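Local coordinates for protein aminotransferase, class I and II (Erwinia tasmaniensis, PDB 5Z0Q) that belongs to the class I and II aminotransferases, a pyridoxal-5'-phosphate-dependent enzyme family, and binds pyridoxal-5'-phosphate in a two-chain assembly, at residues Ser22-Trp27 and Ile40-Phe45. Residues are numbered along the deposited sequence; the frame is centred on the assembly and turned at random.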
loop_
_atom_site.group_PDB
_atom_site.type_symbol
_atom_site.label_atom_id
_atom_site.label_comp_id
_atom_site.label_asym_id
_atom_site.label_seq_id
_atom_site.Cartn_x
_atom_site.Cartn_y
_atom_site.Cartn_z
ATOM N N SER A 22 -16.286 9.518 12.466
ATOM C CA SER A 22 -15.380 8.413 12.183
ATOM C C SER A 22 -14.130 8.954 11.506
ATOM O O SER A 22 -13.759 10.112 11.720
ATOM C CB SER A 22 -16.058 7.359 11.307
ATOM O OG SER A 22 -16.203 7.817 9.975
ATOM N N ASP A 23 -13.473 8.131 10.691
ATOM C CA ASP A 23 -12.327 8.576 9.910
ATOM C C ASP A 23 -12.654 8.697 8.428
ATOM O O ASP A 23 -11.737 8.807 7.607
ATOM C CB ASP A 23 -11.140 7.630 10.115
ATOM C CG ASP A 23 -11.464 6.191 9.761
ATOM O OD1 ASP A 23 -12.642 5.892 9.472
ATOM O OD2 ASP A 23 -10.535 5.355 9.773
ATOM N N SER A 24 -13.935 8.692 8.069
ATOM C CA SER A 24 -14.330 8.734 6.667
ATOM C C SER A 24 -13.977 10.078 6.044
ATOM O O SER A 24 -14.328 11.136 6.576
ATOM C CB SER A 24 -15.829 8.470 6.532
ATOM O OG SER A 24 -16.269 8.705 5.206
ATOM N N LEU A 25 -13.281 10.034 4.905
ATOM C CA LEU A 25 -12.986 11.259 4.173
ATOM C C LEU A 25 -14.256 11.896 3.629
ATOM O O LEU A 25 -14.298 13.113 3.414
ATOM C CB LEU A 25 -12.000 10.961 3.039
ATOM C CG LEU A 25 -11.569 12.116 2.131
ATOM C CD1 LEU A 25 -10.999 13.260 2.952
ATOM C CD2 LEU A 25 -10.554 11.632 1.106
ATOM N N LYS A 26 -15.301 11.094 3.410
ATOM C CA LYS A 26 -16.544 11.614 2.851
ATOM C C LYS A 26 -17.204 12.608 3.799
ATOM O O LYS A 26 -17.562 13.720 3.398
ATOM C CB LYS A 26 -17.494 10.456 2.539
ATOM C CG LYS A 26 -18.755 10.870 1.799
ATOM C CD LYS A 26 -19.616 9.666 1.454
ATOM C CE LYS A 26 -20.775 10.059 0.552
ATOM N NZ LYS A 26 -21.624 8.891 0.185
ATOM N N TRP A 27 -17.367 12.227 5.066
ATOM C CA TRP A 27 -18.112 13.025 6.029
ATOM C C TRP A 27 -17.231 13.976 6.833
ATOM O O TRP A 27 -17.655 14.442 7.896
ATOM C CB TRP A 27 -18.893 12.109 6.972
ATOM C CG TRP A 27 -20.047 11.432 6.309
ATOM C CD1 TRP A 27 -20.011 10.297 5.555
ATOM C CD2 TRP A 27 -21.414 11.853 6.335
ATOM N NE1 TRP A 27 -21.271 9.984 5.110
ATOM C CE2 TRP A 27 -22.151 10.925 5.575
ATOM C CE3 TRP A 27 -22.087 12.926 6.927
ATOM C CZ2 TRP A 27 -23.528 11.036 5.393
ATOM C CZ3 TRP A 27 -23.453 13.035 6.745
ATOM C CH2 TRP A 27 -24.159 12.096 5.985
ATOM N N ILE A 40 -17.273 11.853 -2.858
ATOM C CA ILE A 40 -16.303 10.788 -3.081
ATOM C C ILE A 40 -17.021 9.455 -3.267
ATOM O O ILE A 40 -18.085 9.201 -2.683
ATOM C CB ILE A 40 -15.285 10.736 -1.924
ATOM C CG1 ILE A 40 -14.047 9.932 -2.328
ATOM C CG2 ILE A 40 -15.912 10.163 -0.665
ATOM C CD1 ILE A 40 -12.920 10.004 -1.316
ATOM N N ALA A 41 -16.438 8.596 -4.104
ATOM C CA ALA A 41 -17.121 7.403 -4.605
ATOM C C ALA A 41 -17.004 6.256 -3.599
ATOM O O ALA A 41 -16.257 5.291 -3.774
ATOM C CB ALA A 41 -16.568 7.013 -5.967
ATOM N N ASP A 42 -17.778 6.378 -2.524
ATOM C CA ASP A 42 -17.967 5.287 -1.582
ATOM C C ASP A 42 -19.359 5.411 -0.984
ATOM O O ASP A 42 -19.921 6.506 -0.907
ATOM C CB ASP A 42 -16.892 5.275 -0.482
ATOM C CG ASP A 42 -17.020 6.440 0.486
ATOM O OD1 ASP A 42 -17.548 7.499 0.089
ATOM O OD2 ASP A 42 -16.581 6.297 1.647
ATOM N N THR A 43 -19.917 4.279 -0.579
ATOM C CA THR A 43 -21.261 4.268 -0.027
ATOM C C THR A 43 -21.217 4.375 1.493
ATOM O O THR A 43 -20.189 4.138 2.132
ATOM C CB THR A 43 -22.010 3.001 -0.448
ATOM O OG1 THR A 43 -21.316 1.845 0.037
ATOM C CG2 THR A 43 -22.114 2.925 -1.965
ATOM N N ASP A 44 -22.357 4.753 2.071
ATOM C CA ASP A 44 -22.517 4.833 3.515
ATOM C C ASP A 44 -23.029 3.528 4.115
ATOM O O ASP A 44 -23.542 3.531 5.240
ATOM C CB ASP A 44 -23.461 5.983 3.877
ATOM C CG ASP A 44 -22.945 7.329 3.408
ATOM O OD1 ASP A 44 -21.710 7.523 3.388
ATOM O OD2 ASP A 44 -23.773 8.197 3.058
ATOM N N PHE A 45 -22.892 2.419 3.396
ATOM C CA PHE A 45 -23.466 1.148 3.810
ATOM C C PHE A 45 -22.469 0.344 4.634
ATOM O O PHE A 45 -21.287 0.251 4.289
ATOM C CB PHE A 45 -23.904 0.335 2.590
ATOM C CG PHE A 45 -24.886 1.049 1.705
ATOM C CD1 PHE A 45 -25.835 1.902 2.244
ATOM C CD2 PHE A 45 -24.856 0.872 0.332
ATOM C CE1 PHE A 45 -26.737 2.562 1.431
ATOM C CE2 PHE A 45 -25.756 1.529 -0.487
ATOM C CZ PHE A 45 -26.697 2.375 0.063
#
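Lys26 reaches Asp42 and Asp44 because its chain is stretched from end to end: CG stands opposite the backbone N (chi1 -173°), and every later torsion is extended too. The ammonium group therefore arrives at the far loop, where NZ donates to the backbone Asp42 O at 3.1 Å, nearly in line with the carbonyl bond. The same NZ makes a long, weak salt bridge to Asp44 OD1 at 3.5 Å. Asp42 OD1 lies beside the CB-to-CD part of the lysine, the two side chains meeting at a slant; its charge probably helps hold the ammonium here without touching it.

Asp44 OD1 is shared. Trp27 has CG anti to its carbonyl carbon, and the ring's turn about CB-CG then presents NE1 to this oxygen, donating at 3.0 Å in an almost straight bond of 172°. The oxygen lies in the ring plane, yet the N-H meets it from above the carboxylate plane, the two planes being 54° apart.

The other half of the contact is apolar: Ile40 CG2 sits against Lys26 CB at 3.6 Å, while the Leu25 and Ile40 side chains cross at about a right angle, CD2 against CD1 at 3.8 Å. Asn366 also binds Asp42 O, and Tyr66 of the second subunit packs on Ile40. Loop segments 22-27 and 40-45, before and after strand 36-38, are thus tied together at the subunit interface, the Ile40 side chain about 7 Å from a bound pyridoxal-5'-phosphate in this class I and II aminotransferase.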